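Local coordinates for protein alpha-11 giardin (PDB 2II2) that belongs to the annexins, binds calcium and probably, in a calcium-dependent way, acidic phospholipids, and may take part in the parasite's attachment and cytoskeletal remodelling, at residues A[161-166]-A[179-184]; A[173-178]-A[211-216]. All blocks are in the same frame, centred on the assembly; numbering follows the deposited sequence.

Interaction 1 (A[161-166]-A[179-184])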
loop_
_atom_site.group_PDB
_atom_site.type_symbol
_atom_site.label_atom_id
_atom_site.label_comp_id
_atom_site.label_asym_id
_atom_site.label_seq_id
_atom_site.Cartn_x
_atom_site.Cartn_y
_atom_site.Cartn_z
ATOM N N GLU A 161 13.926 -23.712 -7.585
ATOM C CA GLU A 161 13.257 -24.764 -8.317
ATOM C C GLU A 161 11.781 -24.897 -7.901
ATOM O O GLU A 161 10.940 -25.137 -8.745
ATOM C CB GLU A 161 14.000 -26.095 -8.156
ATOM C CG GLU A 161 15.274 -26.203 -8.974
ATOM C CD GLU A 161 15.062 -26.426 -10.471
ATOM O OE1 GLU A 161 13.908 -26.485 -10.960
ATOM O OE2 GLU A 161 16.098 -26.538 -11.161
ATOM N N VAL A 162 11.462 -24.701 -6.620
ATOM C CA VAL A 162 10.078 -24.744 -6.150
ATOM C C VAL A 162 9.293 -23.634 -6.868
ATOM O O VAL A 162 8.156 -23.855 -7.343
ATOM C CB VAL A 162 9.983 -24.573 -4.605
ATOM C CG1 VAL A 162 8.522 -24.338 -4.157
ATOM C CG2 VAL A 162 10.574 -25.777 -3.900
ATOM N N LEU A 163 9.872 -22.438 -6.958
ATOM C CA LEU A 163 9.204 -21.376 -7.692
ATOM C C LEU A 163 9.047 -21.687 -9.177
ATOM O O LEU A 163 7.989 -21.447 -9.749
ATOM C CB LEU A 163 9.916 -20.031 -7.526
ATOM C CG LEU A 163 9.860 -19.452 -6.115
ATOM C CD1 LEU A 163 10.628 -18.146 -6.051
ATOM C CD2 LEU A 163 8.401 -19.227 -5.655
ATOM N N LYS A 164 10.085 -22.213 -9.831
ATOM C CA LYS A 164 9.951 -22.554 -11.242
ATOM C C LYS A 164 8.874 -23.611 -11.412
ATOM O O LYS A 164 8.018 -23.515 -12.298
ATOM C CB LYS A 164 11.287 -23.072 -11.805
ATOM C CG LYS A 164 11.210 -23.652 -13.235
ATOM C CD LYS A 164 12.599 -24.073 -13.704
ATOM C CE LYS A 164 12.580 -24.589 -15.129
ATOM N NZ LYS A 164 11.969 -25.926 -15.187
ATOM N N HIS A 165 8.904 -24.633 -10.570
ATOM C CA HIS A 165 7.952 -25.718 -10.724
ATOM C C HIS A 165 6.510 -25.236 -10.598
ATOM O O HIS A 165 5.653 -25.554 -11.420
ATOM C CB HIS A 165 8.207 -26.802 -9.704
ATOM C CG HIS A 165 7.291 -27.957 -9.855
ATOM N ND1 HIS A 165 7.393 -28.841 -10.905
ATOM C CD2 HIS A 165 6.211 -28.336 -9.137
ATOM C CE1 HIS A 165 6.426 -29.739 -10.811
ATOM N NE2 HIS A 165 5.698 -29.458 -9.745
ATOM N N ASN A 166 6.257 -24.466 -9.546
ATOM C CA ASN A 166 4.899 -24.023 -9.292
ATOM C C ASN A 166 4.439 -22.923 -10.215
ATOM O O ASN A 166 3.298 -22.961 -10.685
ATOM C CB ASN A 166 4.760 -23.569 -7.849
ATOM C CG ASN A 166 4.659 -24.732 -6.884
ATOM O OD1 ASN A 166 3.615 -25.393 -6.819
ATOM N ND2 ASN A 166 5.733 -25.014 -6.151
ATOM N N VAL A 179 3.293 -19.054 -1.460
ATOM C CA VAL A 179 3.152 -17.959 -0.534
ATOM C C VAL A 179 4.081 -18.182 0.661
ATOM O O VAL A 179 4.796 -17.259 1.090
ATOM C CB VAL A 179 1.688 -17.804 -0.075
ATOM C CG1 VAL A 179 1.611 -16.791 1.056
ATOM C CG2 VAL A 179 0.842 -17.352 -1.233
ATOM N N ARG A 180 4.089 -19.389 1.230
ATOM C CA ARG A 180 4.923 -19.654 2.390
ATOM C C ARG A 180 6.377 -19.401 2.061
ATOM O O ARG A 180 7.086 -18.769 2.862
ATOM C CB ARG A 180 4.725 -21.082 2.855
ATOM C CG ARG A 180 5.501 -21.450 4.065
ATOM C CD ARG A 180 5.085 -22.841 4.519
ATOM N NE ARG A 180 3.641 -22.949 4.742
ATOM C CZ ARG A 180 3.019 -22.567 5.858
ATOM N NH1 ARG A 180 3.690 -22.022 6.870
ATOM N NH2 ARG A 180 1.711 -22.713 5.960
ATOM N N LEU A 181 6.820 -19.898 0.894
ATOM C CA LEU A 181 8.224 -19.679 0.507
ATOM C C LEU A 181 8.591 -18.204 0.501
ATOM O O LEU A 181 9.586 -17.787 1.130
ATOM C CB LEU A 181 8.511 -20.335 -0.832
ATOM C CG LEU A 181 9.963 -20.393 -1.330
ATOM C CD1 LEU A 181 10.081 -21.490 -2.360
ATOM C CD2 LEU A 181 10.429 -19.068 -1.934
ATOM N N ILE A 182 7.759 -17.415 -0.172
ATOM C CA ILE A 182 8.069 -15.993 -0.304
ATOM C C ILE A 182 7.990 -15.267 1.044
ATOM O O ILE A 182 8.912 -14.546 1.431
ATOM C CB ILE A 182 7.129 -15.337 -1.318
ATOM C CG1 ILE A 182 7.366 -15.896 -2.723
ATOM C CG2 ILE A 182 7.342 -13.843 -1.358
ATOM C CD1 ILE A 182 6.305 -15.523 -3.731
ATOM N N ILE A 183 6.887 -15.481 1.763
ATOM C CA ILE A 183 6.650 -14.764 3.017
ATOM C C ILE A 183 7.653 -15.077 4.131
ATOM O O ILE A 183 7.908 -14.213 4.987
ATOM C CB ILE A 183 5.185 -15.002 3.548
ATOM C CG1 ILE A 183 4.140 -14.373 2.634
ATOM C CG2 ILE A 183 5.044 -14.636 5.045
ATOM C CD1 ILE A 183 4.093 -12.892 2.705
ATOM N N THR A 184 8.213 -16.286 4.119
ATOM C CA THR A 184 9.142 -16.678 5.172
ATOM C C THR A 184 10.602 -16.530 4.779
ATOM O O THR A 184 11.477 -16.870 5.574
ATOM C CB THR A 184 8.919 -18.142 5.643
ATOM O OG1 THR A 184 9.195 -19.047 4.568
ATOM C CG2 THR A 184 7.500 -18.378 6.156
#
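V162 and L181 meet through methyl groups, CG1 of V162 lying 3.7 Å from CD1 of L181. The same CD1 also lies 3.8 Å from CB of V162, so one leucine methyl rests against the branch point of the valine. The two side chains run past each other in opposite directions instead of meeting end on. L181 has CG anti to its backbone N (chi1 -172°), which carries the isobutyl group out from helix 175-184 to the neighbouring helix. Its other methyl, CD2, faces CD1 of L163 at a looser 4.2 Å. L163 starts off to one side of the contact, and the end of its side chain turns in. L181 thus spreads its two methyls over two successive residues of helix 156-169. No hydrogen bond crosses between the segments. The contact is apolar; L163 and L181 are buried and V162 is partly exposed. It joins two consecutive helices of the all-helical annexin fold, whose repeats are bundles of five helices. Nearby, I193 and F197 of helix 187-201 lie against L163, and I182 packs on A225 of helix 216-230. Polar bonds within each segment accompany the apolar contact. The carbonyl O of V162 accepts the backbone N of N166 and also its side-chain ND2 at 2.9 Å, from opposite faces of the carbonyl plane. ND2 comes from above that plane, 36° out of it. N166 OD1 in turn probably bonds D174 N, so the amide is held at both ends. In 179-184, T184 OG1 donates to R180 O at 2.7 Å, while T184 N reaches that oxygen from the opposite face.

Interaction 2 (A[173-178]-A[211-216])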
loop_
_atom_site.group_PDB
_atom_site.type_symbol
_atom_site.label_atom_id
_atom_site.label_comp_id
_atom_site.label_asym_id
_atom_site.label_seq_id
_atom_site.Cartn_x
_atom_site.Cartn_y
_atom_site.Cartn_z
ATOM N N PRO A 173 -0.427 -24.342 -9.610
ATOM C CA PRO A 173 0.504 -24.066 -8.518
ATOM C C PRO A 173 -0.021 -24.550 -7.176
ATOM O O PRO A 173 -1.233 -24.572 -6.960
ATOM C CB PRO A 173 0.592 -22.531 -8.488
ATOM C CG PRO A 173 0.037 -22.073 -9.736
ATOM C CD PRO A 173 -0.996 -23.104 -10.151
ATOM N N ASP A 174 0.893 -24.931 -6.286
ATOM C CA ASP A 174 0.574 -25.127 -4.866
ATOM C C ASP A 174 0.634 -23.729 -4.254
ATOM O O ASP A 174 1.709 -23.244 -3.898
ATOM C CB ASP A 174 1.594 -26.077 -4.233
ATOM C CG ASP A 174 1.366 -26.326 -2.750
ATOM O OD1 ASP A 174 0.645 -25.551 -2.105
ATOM O OD2 ASP A 174 1.931 -27.326 -2.223
ATOM N N HIS A 175 -0.515 -23.068 -4.188
ATOM C CA HIS A 175 -0.534 -21.662 -3.767
ATOM C C HIS A 175 0.062 -21.458 -2.385
ATOM O O HIS A 175 0.833 -20.523 -2.154
ATOM C CB HIS A 175 -1.950 -21.087 -3.842
ATOM C CG HIS A 175 -2.585 -21.317 -5.165
ATOM N ND1 HIS A 175 -2.079 -20.784 -6.330
ATOM C CD2 HIS A 175 -3.630 -22.100 -5.530
ATOM C CE1 HIS A 175 -2.803 -21.201 -7.354
ATOM N NE2 HIS A 175 -3.756 -21.992 -6.895
ATOM N N GLU A 176 -0.308 -22.340 -1.460
ATOM C CA GLU A 176 0.194 -22.220 -0.098
ATOM C C GLU A 176 1.718 -22.340 -0.063
ATOM O O GLU A 176 2.379 -21.544 0.592
ATOM C CB GLU A 176 -0.434 -23.256 0.817
ATOM C CG GLU A 176 0.131 -23.217 2.221
ATOM C CD GLU A 176 -0.567 -24.162 3.186
ATOM O OE1 GLU A 176 -1.502 -24.878 2.777
ATOM O OE2 GLU A 176 -0.146 -24.189 4.357
ATOM N N ALA A 177 2.271 -23.300 -0.800
ATOM C CA ALA A 177 3.726 -23.491 -0.805
ATOM C C ALA A 177 4.429 -22.247 -1.370
ATOM O O ALA A 177 5.490 -21.854 -0.881
ATOM C CB ALA A 177 4.114 -24.753 -1.578
ATOM N N VAL A 178 3.860 -21.645 -2.425
ATOM C CA VAL A 178 4.484 -20.473 -3.024
ATOM C C VAL A 178 4.454 -19.304 -2.058
ATOM O O VAL A 178 5.466 -18.642 -1.862
ATOM C CB VAL A 178 3.791 -20.114 -4.358
ATOM C CG1 VAL A 178 4.271 -18.747 -4.865
ATOM C CG2 VAL A 178 4.065 -21.189 -5.387
ATOM N N THR A 211 2.082 -14.182 -15.578
ATOM C CA THR A 211 1.628 -15.129 -16.593
ATOM C C THR A 211 0.749 -16.218 -15.991
ATOM O O THR A 211 -0.278 -16.607 -16.588
ATOM C CB THR A 211 2.822 -15.757 -17.347
ATOM O OG1 THR A 211 3.449 -14.719 -18.116
ATOM C CG2 THR A 211 2.399 -16.930 -18.271
ATOM N N ARG A 212 1.137 -16.699 -14.811
ATOM C CA ARG A 212 0.436 -17.823 -14.189
ATOM C C ARG A 212 -0.915 -17.431 -13.603
ATOM O O ARG A 212 -1.873 -18.173 -13.700
ATOM C CB ARG A 212 1.280 -18.421 -13.066
ATOM C CG ARG A 212 0.517 -19.420 -12.215
ATOM C CD ARG A 212 0.083 -20.650 -12.987
ATOM N NE ARG A 212 1.213 -21.551 -13.060
ATOM C CZ ARG A 212 1.154 -22.822 -13.454
ATOM N NH1 ARG A 212 -0.004 -23.358 -13.833
ATOM N NH2 ARG A 212 2.277 -23.550 -13.432
ATOM N N TYR A 213 -0.953 -16.301 -12.915
ATOM C CA TYR A 213 -2.142 -15.928 -12.140
ATOM C C TYR A 213 -2.994 -14.957 -12.908
ATOM O O TYR A 213 -2.693 -13.774 -12.993
ATOM C CB TYR A 213 -1.754 -15.332 -10.784
ATOM C CG TYR A 213 -1.278 -16.387 -9.836
ATOM C CD1 TYR A 213 0.056 -16.755 -9.793
ATOM C CD2 TYR A 213 -2.169 -17.045 -8.990
ATOM C CE1 TYR A 213 0.476 -17.746 -8.931
ATOM C CE2 TYR A 213 -1.755 -18.025 -8.137
ATOM C CZ TYR A 213 -0.423 -18.375 -8.102
ATOM O OH TYR A 213 0.045 -19.354 -7.229
ATOM N N ALA A 214 -4.049 -15.483 -13.522
ATOM C CA ALA A 214 -4.950 -14.672 -14.341
ATOM C C ALA A 214 -5.798 -13.715 -13.502
ATOM O O ALA A 214 -6.216 -12.654 -13.992
ATOM C CB ALA A 214 -5.845 -15.538 -15.216
ATOM N N ASP A 215 -6.081 -14.087 -12.259
ATOM C CA ASP A 215 -6.782 -13.195 -11.330
ATOM C C ASP A 215 -5.800 -12.108 -10.896
ATOM O O ASP A 215 -4.738 -12.397 -10.373
ATOM C CB ASP A 215 -7.307 -13.974 -10.125
ATOM C CG ASP A 215 -8.004 -13.089 -9.130
ATOM O OD1 ASP A 215 -9.226 -12.938 -9.212
ATOM O OD2 ASP A 215 -7.323 -12.553 -8.249
ATOM N N LYS A 216 -6.177 -10.863 -11.143
ATOM C CA LYS A 216 -5.289 -9.737 -10.968
ATOM C C LYS A 216 -4.901 -9.494 -9.511
ATOM O O LYS A 216 -3.759 -9.118 -9.224
ATOM C CB LYS A 216 -5.941 -8.490 -11.559
ATOM C CG LYS A 216 -6.122 -8.512 -13.075
ATOM C CD LYS A 216 -6.775 -7.227 -13.556
ATOM C CE LYS A 216 -6.747 -7.081 -15.085
ATOM N NZ LYS A 216 -7.836 -7.832 -15.773
#
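The start of helix 175-184 meets the turn that follows helix 205-212, and H175, P173, R212 and Y213 make the contact. ND1 of H175 and OH of Y213 form a hydrogen bond of 2.7 Å with an angle of 155°. Either atom could be the donor. The hydroxyl lies at the edge of the imidazole, near its plane. ND1 in turn lies at the edge of the phenol ring. The rings meet rim to rim, with planes at 59° and neither over the face of the other. H175 has CG anti to its carbonyl carbon (chi1 -52°), and this turns the imidazole back so that the carbonyl O of P173 sits 3.6 Å above the ring centre. This is a helix N-terminus in an all-helical annexin fold, and D174 is its N-cap. D174 OD1 accepts A177 N at 3.1 Å, from well above the carboxylate plane. P173, just before the cap, fits between the two residues of the other segment. Its CB touches Y213 OH at 3.5 Å. Its CG lies 3.5 Å from CD of R212, and its CD lies over one face of the guanidinium, offset toward the rim. The R212 chain bends at chi2 and chi3, which folds it alongside the proline ring. Carbonyls at the end of helix 156-169 and in the loop leading to P173 hold the guanidinium: NE bonds L167 O, NH2 bonds A170 O, and NH1 makes a weak bond to D171 O. Y213, the first residue to leave helical geometry, is buried against L222 and A219 of helix 216-230.

Both interactions use helix 175-184, one on its C-terminal part and the other at its start, with centres about 10 Å apart. Interaction 1 is a buried contact between two helices, made of aliphatic side chains with no hydrogen bond across. Interaction 2 is only partly buried. It joins a helix start to a helix end and mixes a hydrogen bond between an imidazole nitrogen and a tyrosine hydroxyl with proline packing on an arginine. N166 connects them: its CB packs on CG2 of V178, at 3.5 Å. The segments alternate along the chain. Both contacts lie on the same side of the chain's centre, away from the known calcium site.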